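PDB 3PYI: spindle assembly abnormal protein 6, which forms the central scaffold of centrioles, nine of its homodimers building the cartwheel that ensures 9-fold symmetry, and is represented here by its globular N-terminal domain. Local coordinates for residues E50-F55 with S68-N73; T133-I138 with F148-K153; L19-L24 with L139-N144. The protein carries 1 engineered substitution. All coordinates share one frame; numbering follows the deposited sequence.

Contact 1 (E50-F55 with S68-N73)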
ATOM      1  N   GLU A  50      13.223 -21.551  19.164  1.00 30.98           N
ATOM      2  CA  GLU A  50      12.558 -21.167  17.912  1.00 36.93           C
ATOM      3  C   GLU A  50      13.389 -20.215  17.072  1.00 39.30           C
ATOM      4  O   GLU A  50      14.220 -19.466  17.592  1.00 26.14           O
ATOM      5  CB  GLU A  50      11.211 -20.502  18.194  1.00 48.18           C
ATOM      6  CG  GLU A  50      10.159 -21.455  18.738  1.00 85.96           C
ATOM      7  CD  GLU A  50       8.763 -20.864  18.697  1.00114.73           C
ATOM      8  OE1 GLU A  50       8.632 -19.676  18.314  1.00119.89           O
ATOM      9  OE2 GLU A  50       7.802 -21.587  19.042  1.00118.63           O
ATOM     10  N   LYS A  51      13.147 -20.241  15.769  1.00 27.10           N
ATOM     11  CA  LYS A  51      13.820 -19.356  14.843  1.00 30.81           C
ATOM     12  C   LYS A  51      13.367 -17.899  15.035  1.00 37.16           C
ATOM     13  O   LYS A  51      12.175 -17.617  15.176  1.00 29.50           O
ATOM     14  CB  LYS A  51      13.545 -19.794  13.409  1.00 28.45           C
ATOM     15  CG  LYS A  51      14.170 -18.902  12.342  1.00 28.15           C
ATOM     16  CD  LYS A  51      13.702 -19.351  10.965  1.00 39.05           C
ATOM     17  CE  LYS A  51      14.399 -18.593   9.866  1.00 37.88           C
ATOM     18  NZ  LYS A  51      13.995 -19.095   8.526  1.00 49.91           N
ATOM     19  N   GLU A  52      14.335 -16.986  15.040  1.00 28.90           N
ATOM     20  CA  GLU A  52      14.061 -15.555  15.150  1.00 31.64           C
ATOM     21  C   GLU A  52      14.751 -14.815  14.036  1.00 28.28           C
ATOM     22  O   GLU A  52      15.865 -15.152  13.638  1.00 36.27           O
ATOM     23  CB  GLU A  52      14.583 -14.985  16.471  1.00 38.19           C
ATOM     24  CG  GLU A  52      13.667 -15.206  17.651  1.00 41.95           C
ATOM     25  CD  GLU A  52      14.293 -14.760  18.957  1.00 47.04           C
ATOM     26  OE1 GLU A  52      15.536 -14.590  19.008  1.00 42.30           O
ATOM     27  OE2 GLU A  52      13.542 -14.588  19.939  1.00 52.75           O
ATOM     28  N   LEU A  53      14.085 -13.776  13.558  1.00 27.21           N
ATOM     29  CA  LEU A  53      14.640 -12.899  12.556  1.00 29.60           C
ATOM     30  C   LEU A  53      14.986 -11.576  13.250  1.00 32.89           C
ATOM     31  O   LEU A  53      14.122 -10.949  13.860  1.00 31.53           O
ATOM     32  CB  LEU A  53      13.577 -12.666  11.487  1.00 33.27           C
ATOM     33  CG  LEU A  53      13.993 -12.292  10.074  1.00 53.85           C
ATOM     34  CD1 LEU A  53      15.048 -13.263   9.580  1.00 64.66           C
ATOM     35  CD2 LEU A  53      12.757 -12.309   9.172  1.00 45.18           C
ATOM     36  N   LYS A  54      16.242 -11.156  13.175  1.00 27.80           N
ATOM     37  CA  LYS A  54      16.653  -9.922  13.849  1.00 27.39           C
ATOM     38  C   LYS A  54      16.991  -8.814  12.856  1.00 29.62           C
ATOM     39  O   LYS A  54      17.794  -9.008  11.935  1.00 27.78           O
ATOM     40  CB  LYS A  54      17.841 -10.164  14.793  1.00 25.61           C
ATOM     41  CG  LYS A  54      18.172  -8.960  15.688  1.00 37.07           C
ATOM     42  CD  LYS A  54      19.270  -9.280  16.694  1.00 48.82           C
ATOM     43  CE  LYS A  54      19.353  -8.230  17.802  1.00 43.43           C
ATOM     44  NZ  LYS A  54      20.321  -8.623  18.875  1.00 42.13           N
ATOM     45  N   PHE A  55      16.366  -7.656  13.044  1.00 22.96           N
ATOM     46  CA  PHE A  55      16.702  -6.460  12.264  1.00 23.83           C
ATOM     47  C   PHE A  55      17.438  -5.454  13.149  1.00 30.53           C
ATOM     48  O   PHE A  55      16.967  -5.141  14.249  1.00 31.74           O
ATOM     49  CB  PHE A  55      15.437  -5.795  11.720  1.00 28.93           C
ATOM     50  CG  PHE A  55      14.731  -6.601  10.689  1.00 32.49           C
ATOM     51  CD1 PHE A  55      13.964  -7.702  11.054  1.00 33.82           C
ATOM     52  CD2 PHE A  55      14.808  -6.248   9.354  1.00 30.35           C
ATOM     53  CE1 PHE A  55      13.308  -8.450  10.097  1.00 35.11           C
ATOM     54  CE2 PHE A  55      14.151  -6.989   8.391  1.00 30.76           C
ATOM     55  CZ  PHE A  55      13.396  -8.091   8.761  1.00 29.74           C
ATOM     56  N   SER A  68      17.035  -2.160  17.184  1.00 31.87           N
ATOM     57  CA  SER A  68      16.795  -3.511  16.701  1.00 30.97           C
ATOM     58  C   SER A  68      15.413  -4.014  17.073  1.00 25.12           C
ATOM     59  O   SER A  68      14.750  -3.484  17.968  1.00 27.22           O
ATOM     60  CB  SER A  68      17.842  -4.483  17.262  1.00 34.64           C
ATOM     61  OG  SER A  68      17.619  -4.706  18.641  1.00 41.82           O
ATOM     62  N   GLU A  69      14.998  -5.060  16.377  1.00 32.04           N
ATOM     63  CA  GLU A  69      13.808  -5.811  16.731  1.00 33.11           C
ATOM     64  C   GLU A  69      14.024  -7.249  16.317  1.00 29.19           C
ATOM     65  O   GLU A  69      14.701  -7.533  15.317  1.00 29.57           O
ATOM     66  CB  GLU A  69      12.568  -5.247  16.023  1.00 33.58           C
ATOM     67  CG  GLU A  69      11.282  -6.085  16.199  1.00 39.18           C
ATOM     68  CD  GLU A  69      10.854  -6.240  17.656  1.00 48.04           C
ATOM     69  OE1 GLU A  69      11.715  -6.514  18.525  1.00 48.41           O
ATOM     70  OE2 GLU A  69       9.644  -6.098  17.932  1.00 48.05           O
ATOM     71  N   THR A  70      13.474  -8.165  17.099  1.00 29.26           N
ATOM     72  CA  THR A  70      13.502  -9.565  16.718  0.62 30.40           C
ATOM     73  C   THR A  70      12.080 -10.046  16.484  1.00 28.43           C
ATOM     74  O   THR A  70      11.181  -9.827  17.303  1.00 30.44           O
ATOM     75  CB  THR A  70      14.197 -10.464  17.770  0.62 37.70           C
ATOM     76  OG1 THR A  70      13.355 -10.600  18.921  0.62 50.27           O
ATOM     77  CG2 THR A  70      15.543  -9.876  18.178  0.62 32.44           C
ATOM     78  N   LEU A  71      11.880 -10.675  15.333  1.00 27.09           N
ATOM     79  CA  LEU A  71      10.595 -11.252  14.975  1.00 37.80           C
ATOM     80  C   LEU A  71      10.627 -12.779  15.015  1.00 33.50           C
ATOM     81  O   LEU A  71      11.466 -13.398  14.360  1.00 35.83           O
ATOM     82  CB  LEU A  71      10.243 -10.861  13.549  1.00 30.09           C
ATOM     83  CG  LEU A  71      10.028  -9.405  13.188  1.00 41.29           C
ATOM     84  CD1 LEU A  71       9.768  -9.336  11.706  1.00 47.75           C
ATOM     85  CD2 LEU A  71       8.863  -8.838  13.966  1.00 39.74           C
ATOM     86  N   ASN A  72       9.700 -13.386  15.746  1.00 29.55           N
ATOM     87  CA  ASN A  72       9.491 -14.827  15.600  1.00 33.38           C
ATOM     88  C   ASN A  72       8.270 -15.076  14.708  1.00 34.14           C
ATOM     89  O   ASN A  72       7.637 -14.130  14.224  1.00 33.78           O
ATOM     90  CB  ASN A  72       9.348 -15.515  16.957  1.00 28.17           C
ATOM     91  CG  ASN A  72       8.104 -15.084  17.696  1.00 46.50           C
ATOM     92  OD1 ASN A  72       7.254 -14.374  17.156  1.00 43.47           O
ATOM     93  ND2 ASN A  72       7.982 -15.521  18.940  1.00 65.13           N
ATOM     94  N   ASN A  73       7.937 -16.338  14.479  1.00 37.08           N
ATOM     95  CA  ASN A  73       6.842 -16.660  13.572  1.00 29.22           C
ATOM     96  C   ASN A  73       5.539 -15.968  13.944  1.00 34.79           C
ATOM     97  O   ASN A  73       4.835 -15.454  13.076  1.00 41.51           O
ATOM     98  CB  ASN A  73       6.645 -18.169  13.443  1.00 39.47           C
ATOM     99  CG  ASN A  73       5.629 -18.527  12.375  1.00 52.73           C
ATOM    100  OD1 ASN A  73       5.886 -18.379  11.176  1.00 46.96           O
ATOM    101  ND2 ASN A  73       4.458 -18.987  12.805  1.00 44.27           N
TER
HETATM  102  O   HOH W   1       9.677 -18.530  14.996  1.00 31.57           O
HETATM  103  O   HOH W   2      20.711  -5.801  19.408  1.00 52.13           O

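Contact 2 (T133-I138 with F148-K153)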
ATOM      1  N   THR A 133      13.103   0.917  -4.673  1.00 65.51           N
ATOM      2  CA  THR A 133      12.695   0.807  -3.279  1.00 49.36           C
ATOM      3  C   THR A 133      13.192   2.004  -2.479  1.00 49.54           C
ATOM      4  O   THR A 133      14.251   2.554  -2.767  1.00 48.35           O
ATOM      5  CB  THR A 133      13.278  -0.479  -2.654  1.00 48.03           C
ATOM      6  OG1 THR A 133      12.822  -1.619  -3.389  1.00 50.34           O
ATOM      7  CG2 THR A 133      12.856  -0.628  -1.204  1.00 43.26           C
ATOM      8  N   GLU A 134      12.424   2.411  -1.479  1.00 33.13           N
ATOM      9  CA  GLU A 134      12.826   3.530  -0.634  1.00 38.22           C
ATOM     10  C   GLU A 134      12.676   3.103   0.805  1.00 35.80           C
ATOM     11  O   GLU A 134      11.764   2.349   1.159  1.00 31.19           O
ATOM     12  CB  GLU A 134      11.974   4.780  -0.884  1.00 36.87           C
ATOM     13  CG  GLU A 134      12.193   5.474  -2.221  1.00 64.82           C
ATOM     14  CD  GLU A 134      11.166   6.572  -2.479  1.00 77.85           C
ATOM     15  OE1 GLU A 134       9.983   6.242  -2.713  1.00 74.77           O
ATOM     16  OE2 GLU A 134      11.538   7.764  -2.445  1.00 85.27           O
ATOM     17  N   ILE A 135      13.584   3.587   1.634  1.00 37.28           N
ATOM     18  CA  ILE A 135      13.567   3.281   3.050  1.00 26.74           C
ATOM     19  C   ILE A 135      13.354   4.548   3.857  1.00 28.33           C
ATOM     20  O   ILE A 135      14.020   5.561   3.655  1.00 27.74           O
ATOM     21  CB  ILE A 135      14.882   2.631   3.478  1.00 34.24           C
ATOM     22  CG1 ILE A 135      15.087   1.323   2.711  1.00 44.74           C
ATOM     23  CG2 ILE A 135      14.903   2.384   4.987  1.00 28.88           C
ATOM     24  CD1 ILE A 135      16.454   0.736   2.893  1.00 48.80           C
ATOM     25  N   ASN A 136      12.395   4.474   4.759  1.00 26.54           N
ATOM     26  CA  ASN A 136      12.150   5.569   5.677  0.61 28.19           C
ATOM     27  C   ASN A 136      12.382   5.107   7.096  1.00 34.89           C
ATOM     28  O   ASN A 136      11.983   4.017   7.496  1.00 31.27           O
ATOM     29  CB  ASN A 136      10.733   6.132   5.545  0.61 28.96           C
ATOM     30  CG  ASN A 136      10.622   7.202   4.481  0.61 27.68           C
ATOM     31  OD1 ASN A 136      11.556   7.443   3.718  0.61 27.55           O
ATOM     32  ND2 ASN A 136       9.463   7.842   4.416  0.61 32.30           N
ATOM     33  N   ILE A 137      13.071   5.941   7.855  1.00 28.85           N
ATOM     34  CA  ILE A 137      13.271   5.665   9.265  1.00 29.18           C
ATOM     35  C   ILE A 137      12.706   6.815  10.064  1.00 32.30           C
ATOM     36  O   ILE A 137      13.104   7.959   9.889  1.00 36.13           O
ATOM     37  CB  ILE A 137      14.734   5.439   9.613  1.00 32.24           C
ATOM     38  CG1 ILE A 137      15.209   4.126   8.978  1.00 37.70           C
ATOM     39  CG2 ILE A 137      14.898   5.356  11.129  1.00 44.08           C
ATOM     40  CD1 ILE A 137      16.694   3.898   9.098  1.00 55.31           C
ATOM     41  N   ILE A 138      11.759   6.518  10.937  1.00 32.90           N
ATOM     42  CA  ILE A 138      11.122   7.580  11.704  1.00 34.88           C
ATOM     43  C   ILE A 138      11.454   7.452  13.181  1.00 40.64           C
ATOM     44  O   ILE A 138      11.111   6.452  13.815  1.00 32.56           O
ATOM     45  CB  ILE A 138       9.596   7.550  11.521  1.00 39.59           C
ATOM     46  CG1 ILE A 138       9.253   7.432  10.030  1.00 43.24           C
ATOM     47  CG2 ILE A 138       8.975   8.795  12.145  1.00 32.58           C
ATOM     48  CD1 ILE A 138       7.785   7.180   9.745  1.00 58.71           C
ATOM     49  N   PHE A 148      11.031   1.383  11.097  1.00 25.75           N
ATOM     50  CA  PHE A 148      11.783   1.096   9.888  1.00 25.95           C
ATOM     51  C   PHE A 148      10.766   0.766   8.801  1.00 38.49           C
ATOM     52  O   PHE A 148      10.070  -0.248   8.901  1.00 32.44           O
ATOM     53  CB  PHE A 148      12.683  -0.119  10.125  1.00 27.09           C
ATOM     54  CG  PHE A 148      13.378  -0.601   8.894  1.00 32.03           C
ATOM     55  CD1 PHE A 148      14.579  -0.049   8.505  1.00 27.21           C
ATOM     56  CD2 PHE A 148      12.832  -1.607   8.121  1.00 47.50           C
ATOM     57  CE1 PHE A 148      15.226  -0.489   7.368  1.00 35.20           C
ATOM     58  CE2 PHE A 148      13.480  -2.050   6.983  1.00 49.41           C
ATOM     59  CZ  PHE A 148      14.677  -1.479   6.605  1.00 37.86           C
ATOM     60  N   GLU A 149      10.680   1.608   7.775  1.00 26.58           N
ATOM     61  CA  GLU A 149       9.637   1.462   6.750  1.00 32.14           C
ATOM     62  C   GLU A 149      10.187   1.227   5.356  1.00 27.54           C
ATOM     63  O   GLU A 149      11.134   1.869   4.944  1.00 34.99           O
ATOM     64  CB  GLU A 149       8.735   2.688   6.740  1.00 31.52           C
ATOM     65  CG  GLU A 149       8.215   3.039   8.119  1.00 36.29           C
ATOM     66  CD  GLU A 149       7.107   4.061   8.090  1.00 38.96           C
ATOM     67  OE1 GLU A 149       7.101   4.907   7.171  1.00 46.47           O
ATOM     68  OE2 GLU A 149       6.251   4.024   9.000  1.00 47.55           O
ATOM     69  N   LEU A 150       9.584   0.289   4.636  1.00 27.93           N
ATOM     70  CA  LEU A 150      10.011  -0.013   3.281  1.00 22.89           C
ATOM     71  C   LEU A 150       8.909   0.408   2.289  1.00 25.94           C
ATOM     72  O   LEU A 150       7.738   0.145   2.527  1.00 24.97           O
ATOM     73  CB  LEU A 150      10.276  -1.514   3.175  1.00 25.16           C
ATOM     74  CG  LEU A 150      11.222  -1.978   2.076  1.00 48.85           C
ATOM     75  CD1 LEU A 150      12.527  -1.205   2.154  1.00 50.16           C
ATOM     76  CD2 LEU A 150      11.478  -3.467   2.229  1.00 50.06           C
ATOM     77  N   PHE A 151       9.296   1.042   1.185  1.00 26.89           N
ATOM     78  CA  PHE A 151       8.348   1.571   0.207  1.00 24.78           C
ATOM     79  C   PHE A 151       8.699   1.096  -1.186  1.00 35.56           C
ATOM     80  O   PHE A 151       9.873   0.965  -1.524  1.00 32.78           O
ATOM     81  CB  PHE A 151       8.386   3.102   0.171  1.00 22.20           C
ATOM     82  CG  PHE A 151       7.789   3.766   1.378  1.00 26.50           C
ATOM     83  CD1 PHE A 151       8.550   3.956   2.524  1.00 27.47           C
ATOM     84  CD2 PHE A 151       6.479   4.230   1.361  1.00 26.38           C
ATOM     85  CE1 PHE A 151       8.004   4.576   3.646  1.00 25.97           C
ATOM     86  CE2 PHE A 151       5.931   4.866   2.466  1.00 26.10           C
ATOM     87  CZ  PHE A 151       6.698   5.034   3.620  1.00 31.65           C
ATOM     88  N   SER A 152       7.676   0.865  -2.002  1.00 28.59           N
ATOM     89  CA  SER A 152       7.874   0.698  -3.433  1.00 31.17           C
ATOM     90  C   SER A 152       6.868   1.585  -4.174  1.00 23.75           C
ATOM     91  O   SER A 152       5.699   1.242  -4.303  1.00 26.97           O
ATOM     92  CB  SER A 152       7.728  -0.784  -3.812  1.00 34.73           C
ATOM     93  OG  SER A 152       8.005  -0.987  -5.183  1.00 46.91           O
ATOM     94  N   LYS A 153       7.334   2.732  -4.640  1.00 30.13           N
ATOM     95  CA  LYS A 153       6.471   3.795  -5.169  1.00 36.47           C
ATOM     96  C   LYS A 153       5.588   3.337  -6.326  1.00 31.41           C
ATOM     97  O   LYS A 153       6.019   2.542  -7.153  1.00 38.12           O
ATOM     98  CB  LYS A 153       7.361   4.951  -5.630  1.00 36.62           C
ATOM     99  CG  LYS A 153       6.701   6.306  -5.707  1.00 61.19           C
ATOM    100  CD  LYS A 153       7.738   7.362  -6.099  1.00 75.22           C
ATOM    101  CE  LYS A 153       7.180   8.775  -5.985  1.00 85.15           C
ATOM    102  NZ  LYS A 153       6.657   9.061  -4.618  1.00 79.45           N
TER
HETATM  103  O   HOH W   3      10.803  -1.497  -5.107  1.00 46.08           O
HETATM  104  O   HOH W   4       9.776   3.807  -3.857  1.00 38.98           O
HETATM  105  O   HOH W   5       9.652   9.346  -3.541  1.00 55.25           O

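Contact 3 (L19-L24 with L139-N144)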
ATOM      1  N   LEU A  19      13.407  10.675   9.414  1.00 28.07           N
ATOM      2  CA  LEU A  19      12.497  11.714   9.862  1.00 39.66           C
ATOM      3  C   LEU A  19      12.516  11.733  11.377  1.00 41.35           C
ATOM      4  O   LEU A  19      12.526  10.689  12.009  1.00 33.80           O
ATOM      5  CB  LEU A  19      11.073  11.470   9.359  1.00 36.46           C
ATOM      6  CG  LEU A  19      10.905  10.933   7.937  1.00 55.29           C
ATOM      7  CD1 LEU A  19       9.422  10.844   7.571  1.00 66.92           C
ATOM      8  CD2 LEU A  19      11.658  11.785   6.942  1.00 55.45           C
ATOM      9  N   GLN A  20      12.546  12.923  11.965  1.00 35.82           N
ATOM     10  CA  GLN A  20      12.521  13.029  13.416  1.00 45.57           C
ATOM     11  C   GLN A  20      11.900  14.343  13.844  1.00 45.48           C
ATOM     12  O   GLN A  20      11.916  15.312  13.096  1.00 45.82           O
ATOM     13  CB  GLN A  20      13.927  12.881  14.005  1.00 50.96           C
ATOM     14  CG  GLN A  20      14.904  13.942  13.544  1.00 58.95           C
ATOM     15  CD  GLN A  20      16.319  13.702  14.039  1.00 68.81           C
ATOM     16  OE1 GLN A  20      17.254  13.590  13.245  1.00 83.70           O
ATOM     17  NE2 GLN A  20      16.483  13.628  15.355  1.00 54.22           N
ATOM     18  N   PRO A  21      11.326  14.370  15.049  1.00 49.34           N
ATOM     19  CA  PRO A  21      10.758  15.623  15.547  1.00 47.99           C
ATOM     20  C   PRO A  21      11.836  16.699  15.714  1.00 55.40           C
ATOM     21  O   PRO A  21      12.998  16.399  16.006  1.00 43.54           O
ATOM     22  CB  PRO A  21      10.182  15.226  16.911  1.00 52.17           C
ATOM     23  CG  PRO A  21       9.946  13.732  16.804  1.00 60.83           C
ATOM     24  CD  PRO A  21      11.077  13.238  15.958  1.00 49.08           C
ATOM     25  N   LEU A  22      11.442  17.951  15.535  1.00 43.18           N
ATOM     26  CA  LEU A  22      12.372  19.067  15.710  1.00 54.80           C
ATOM     27  C   LEU A  22      13.049  19.046  17.086  1.00 65.31           C
ATOM     28  O   LEU A  22      14.257  19.274  17.188  1.00 64.86           O
ATOM     29  CB  LEU A  22      11.670  20.403  15.457  1.00 58.59           C
ATOM     30  CG  LEU A  22      11.083  20.561  14.051  1.00 66.57           C
ATOM     31  CD1 LEU A  22      10.327  21.877  13.920  1.00 75.44           C
ATOM     32  CD2 LEU A  22      12.168  20.463  12.990  1.00 64.06           C
ATOM     33  N   SER A  23      12.279  18.772  18.139  1.00 69.75           N
ATOM     34  CA  SER A  23      12.855  18.554  19.473  1.00 70.54           C
ATOM     35  C   SER A  23      11.866  17.849  20.399  1.00 64.57           C
ATOM     36  O   SER A  23      10.751  17.521  19.988  1.00 59.88           O
ATOM     37  CB  SER A  23      13.346  19.864  20.106  1.00 59.31           C
ATOM     38  OG  SER A  23      12.292  20.575  20.730  1.00 53.40           O
ATOM     39  N   LEU A  24      12.275  17.610  21.645  1.00 53.30           N
ATOM     40  CA  LEU A  24      11.400  16.956  22.612  1.00 63.40           C
ATOM     41  C   LEU A  24      10.129  17.777  22.822  1.00 73.27           C
ATOM     42  O   LEU A  24       9.092  17.240  23.222  1.00 75.31           O
ATOM     43  CB  LEU A  24      12.117  16.736  23.947  1.00 67.31           C
ATOM     44  CG  LEU A  24      13.308  15.776  24.004  1.00 53.72           C
ATOM     45  CD1 LEU A  24      14.002  15.897  25.346  1.00 58.74           C
ATOM     46  CD2 LEU A  24      12.887  14.346  23.764  1.00 53.73           C
ATOM     47  N   LEU A 139      12.129   8.463  13.728  1.00 34.18           N
ATOM     48  CA  LEU A 139      12.519   8.434  15.134  1.00 32.37           C
ATOM     49  C   LEU A 139      11.458   8.980  16.070  1.00 41.23           C
ATOM     50  O   LEU A 139      10.727   9.923  15.743  1.00 41.89           O
ATOM     51  CB  LEU A 139      13.796   9.231  15.382  1.00 33.19           C
ATOM     52  CG  LEU A 139      15.102   8.620  14.900  1.00 54.16           C
ATOM     53  CD1 LEU A 139      16.242   9.621  15.100  1.00 41.28           C
ATOM     54  CD2 LEU A 139      15.369   7.325  15.638  1.00 52.36           C
ATOM     55  N   ASP A 140      11.405   8.364  17.245  1.00 36.34           N
ATOM     56  CA  ASP A 140      10.732   8.902  18.416  1.00 43.92           C
ATOM     57  C   ASP A 140      11.406  10.228  18.744  1.00 51.51           C
ATOM     58  O   ASP A 140      12.578  10.420  18.413  1.00 44.88           O
ATOM     59  CB  ASP A 140      10.970   7.945  19.591  1.00 45.50           C
ATOM     60  CG  ASP A 140       9.755   7.777  20.462  1.00 68.27           C
ATOM     61  OD1 ASP A 140       8.844   8.626  20.376  1.00 96.06           O
ATOM     62  OD2 ASP A 140       9.709   6.793  21.229  1.00 76.40           O
ATOM     63  N   ALA A 141      10.697  11.132  19.418  1.00 44.17           N
ATOM     64  CA  ALA A 141      11.315  12.388  19.841  1.00 54.43           C
ATOM     65  C   ALA A 141      12.450  12.121  20.829  1.00 58.42           C
ATOM     66  O   ALA A 141      13.467  12.811  20.824  1.00 50.46           O
ATOM     67  CB  ALA A 141      10.282  13.327  20.452  1.00 58.37           C
ATOM     68  N   GLU A 142      12.277  11.111  21.672  1.00 55.39           N
ATOM     69  CA  GLU A 142      13.294  10.761  22.659  1.00 56.19           C
ATOM     70  C   GLU A 142      14.256   9.686  22.155  1.00 56.57           C
ATOM     71  O   GLU A 142      15.162   9.273  22.874  1.00 59.28           O
ATOM     72  CB  GLU A 142      12.642  10.270  23.951  1.00 65.33           C
ATOM     73  CG  GLU A 142      11.664  11.243  24.563  1.00 85.04           C
ATOM     74  CD  GLU A 142      10.993  10.679  25.792  1.00 97.30           C
ATOM     75  OE1 GLU A 142      11.701  10.088  26.630  1.00 97.28           O
ATOM     76  OE2 GLU A 142       9.759  10.827  25.923  1.00105.17           O
ATOM     77  N   LYS A 143      14.049   9.214  20.933  1.00 51.42           N
ATOM     78  CA  LYS A 143      14.942   8.220  20.354  1.00 40.86           C
ATOM     79  C   LYS A 143      14.933   6.919  21.157  1.00 48.47           C
ATOM     80  O   LYS A 143      15.960   6.247  21.308  1.00 40.61           O
ATOM     81  CB  LYS A 143      16.361   8.785  20.225  1.00 58.58           C
ATOM     82  CG  LYS A 143      16.430  10.044  19.356  1.00 64.36           C
ATOM     83  CD  LYS A 143      17.670  10.882  19.642  1.00 72.78           C
ATOM     84  CE  LYS A 143      18.940  10.245  19.098  1.00 68.83           C
ATOM     85  NZ  LYS A 143      20.122  11.159  19.245  1.00 64.03           N
ATOM     86  N   ASN A 144      13.764   6.562  21.671  1.00 45.29           N
ATOM     87  CA  ASN A 144      13.590   5.260  22.293  1.00 42.15           C
ATOM     88  C   ASN A 144      13.138   4.222  21.267  1.00 49.46           C
ATOM     89  O   ASN A 144      13.401   3.028  21.410  1.00 44.35           O
ATOM     90  CB  ASN A 144      12.582   5.354  23.430  1.00 46.98           C
ATOM     91  CG  ASN A 144      13.044   6.290  24.535  1.00 58.98           C
ATOM     92  OD1 ASN A 144      12.314   7.193  24.947  1.00 63.97           O
ATOM     93  ND2 ASN A 144      14.267   6.086  25.014  1.00 54.73           N
TER

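Contact 1 (E50-F55 with S68-N73)
Phe55 overlaps the end of Leu71. Ring atom Phe55 CE1 lies 4.0 Å from Leu71 CD1, and the two side chains meet at a slant. With CG anti to the carbonyl carbon in both (chi1 -68° and -63°), ring and methyl lean together. Leu53 shares this buried side, where its CB is 4.3 Å from Leu71 CB. Phe92 of helix 92-100 packs on both Leu53 and Phe55. The two segments lie along the arms of the beta hairpin 51-58/66-71 in the SAS-6 N-terminal domain. Leu53 with Leu71 and Phe55 with Glu69 are its hydrogen-bonded pairs. Leu71 N reaches Leu53 O at 2.7 Å, and Phe55 N reaches Glu69 O at 2.8 Å. Lys54 and Thr70 form the non-hydrogen-bonded pair between them, and their side chains lie on the other face. In one of two Thr70 conformers CG2 is 3.7 Å from Lys54 CG, so this contact is less certain. The extended lysine chain runs on past Ser68, and Lys54 NZ donates to a water at 2.9 Å. At the far end the strands part, and a second water fills in. It donates to Lys51 O at 2.7 Å and accepts from Asn73 N. Asn72 is the N-cap of helix 73-83, with OD1 accepting a hydrogen bond from the backbone N of Lys75. The side chain of Lys75 in turn forms a salt bridge with Glu69 OE2.

Contact 2 (T133-I138 with F148-K153)
Glu134 and Phe151 are joined by two backbone hydrogen bonds, and so are Asn136 and Glu149. Phe151 N meets Glu134 O at 2.8 Å, and Glu149 N meets Asn136 O at 2.8 Å. These are the hydrogen-bonded pairs of the antiparallel hairpin 133-139/145-152. Waters tie the open end. One donates to Glu134 OE1 at 2.7 Å and accepts from Lys153 N. Another links Glu134 OE2 to Lys153 NZ, so the two charged groups meet through water and not directly. A third joins Thr133 OG1 to Ser152 OG. Glu149 turns its carboxylate over the end of Ile138, with OE1 3.5 Å from Ile138 CD1. Its OE2 bonds to Ser147 OG, which gives this buried group a polar partner. The Phe151 ring lies on the same face, and its edge carries Glu134 O in plane. On the other face the packing is mainly apolar. Leu150 CG is anti to the backbone N (chi1 -157°), which swings CD1 between Thr133 and Ile135. Leu150 CD1 is 3.6 Å from Ile135 CG1 and tightly placed, 3.4 Å from Thr133 CG2. Ile135 CG2 rests obliquely on Phe148 CE1 at 3.7 Å. Strand 7-23 borders the hairpin beside 133-139, and strand 160-168 borders it beside 145-152. Thr133 OG1 also bonds to Leu100 O, at the end of helix 92-100.

Contact 3 (L19-L24 with L139-N144)
Leu19 O accepts a hydrogen bond from Leu139 N, and this is the one direct hydrogen bond across the contact. It is 2.8 Å long and nearly straight at 170°. It prolongs the parallel pairing of strands 7-23 and 133-139 to the point where the second strand gives way to a turn. The first segment turns a corner at Leu22, where Leu22 and Ser23 both face Gln26 in a classic beta bulge. Within the turn there are two weak bonds, Ala141 N to the side-chain Asp140 OD1 and Lys143 N to Asp140 O. Lys143 NZ leaves the contact for salt bridges with Asp62 and Glu64. The remaining contacts are apolar or van der Waals. Gln20 and Leu139 lie side by side and point the same way, with Gln20 CB 3.9 Å from Leu139 CB. Pro21 sets its ring against the turn. Its CG is 3.7 Å from Ala141 CB, and its CD lies 3.3 Å from Leu139 O. A glycine in place of Pro21 would probably leave the Ala141 methyl without its ring partner and open a gap between the turn and residues 19-24. Leu24 crosses Glu142 at about a right angle. Leu24 CG is anti to the carbonyl carbon (chi1 -65°), which brings one methyl to the turn. That atom, Leu24 CD2, sits 3.4 Å from Glu142 CG and 3.4 Å from Ala141 O.

Contacts 1 and 2 are partly buried, and each joins the two strands of a hairpin in one sheet. They lie on opposite sides of the chain's centre, with centres about 19 Å apart. Strand 160-168 lies between them in the sheet. Each has a buried apolar side and is held by paired backbone bonds, with waters at the ends. Contact 3 is a surface contact, about 17 Å from the chain's centre. It has a single direct hydrogen bond and relies on a proline ring, a methyl and a leucine tip. It continues the chain after contact 2, beside strand 7-23, and they meet where Ile137 O faces Leu19 N at 2.8 Å, a probable hydrogen bond. Contact 1 touches neither of them.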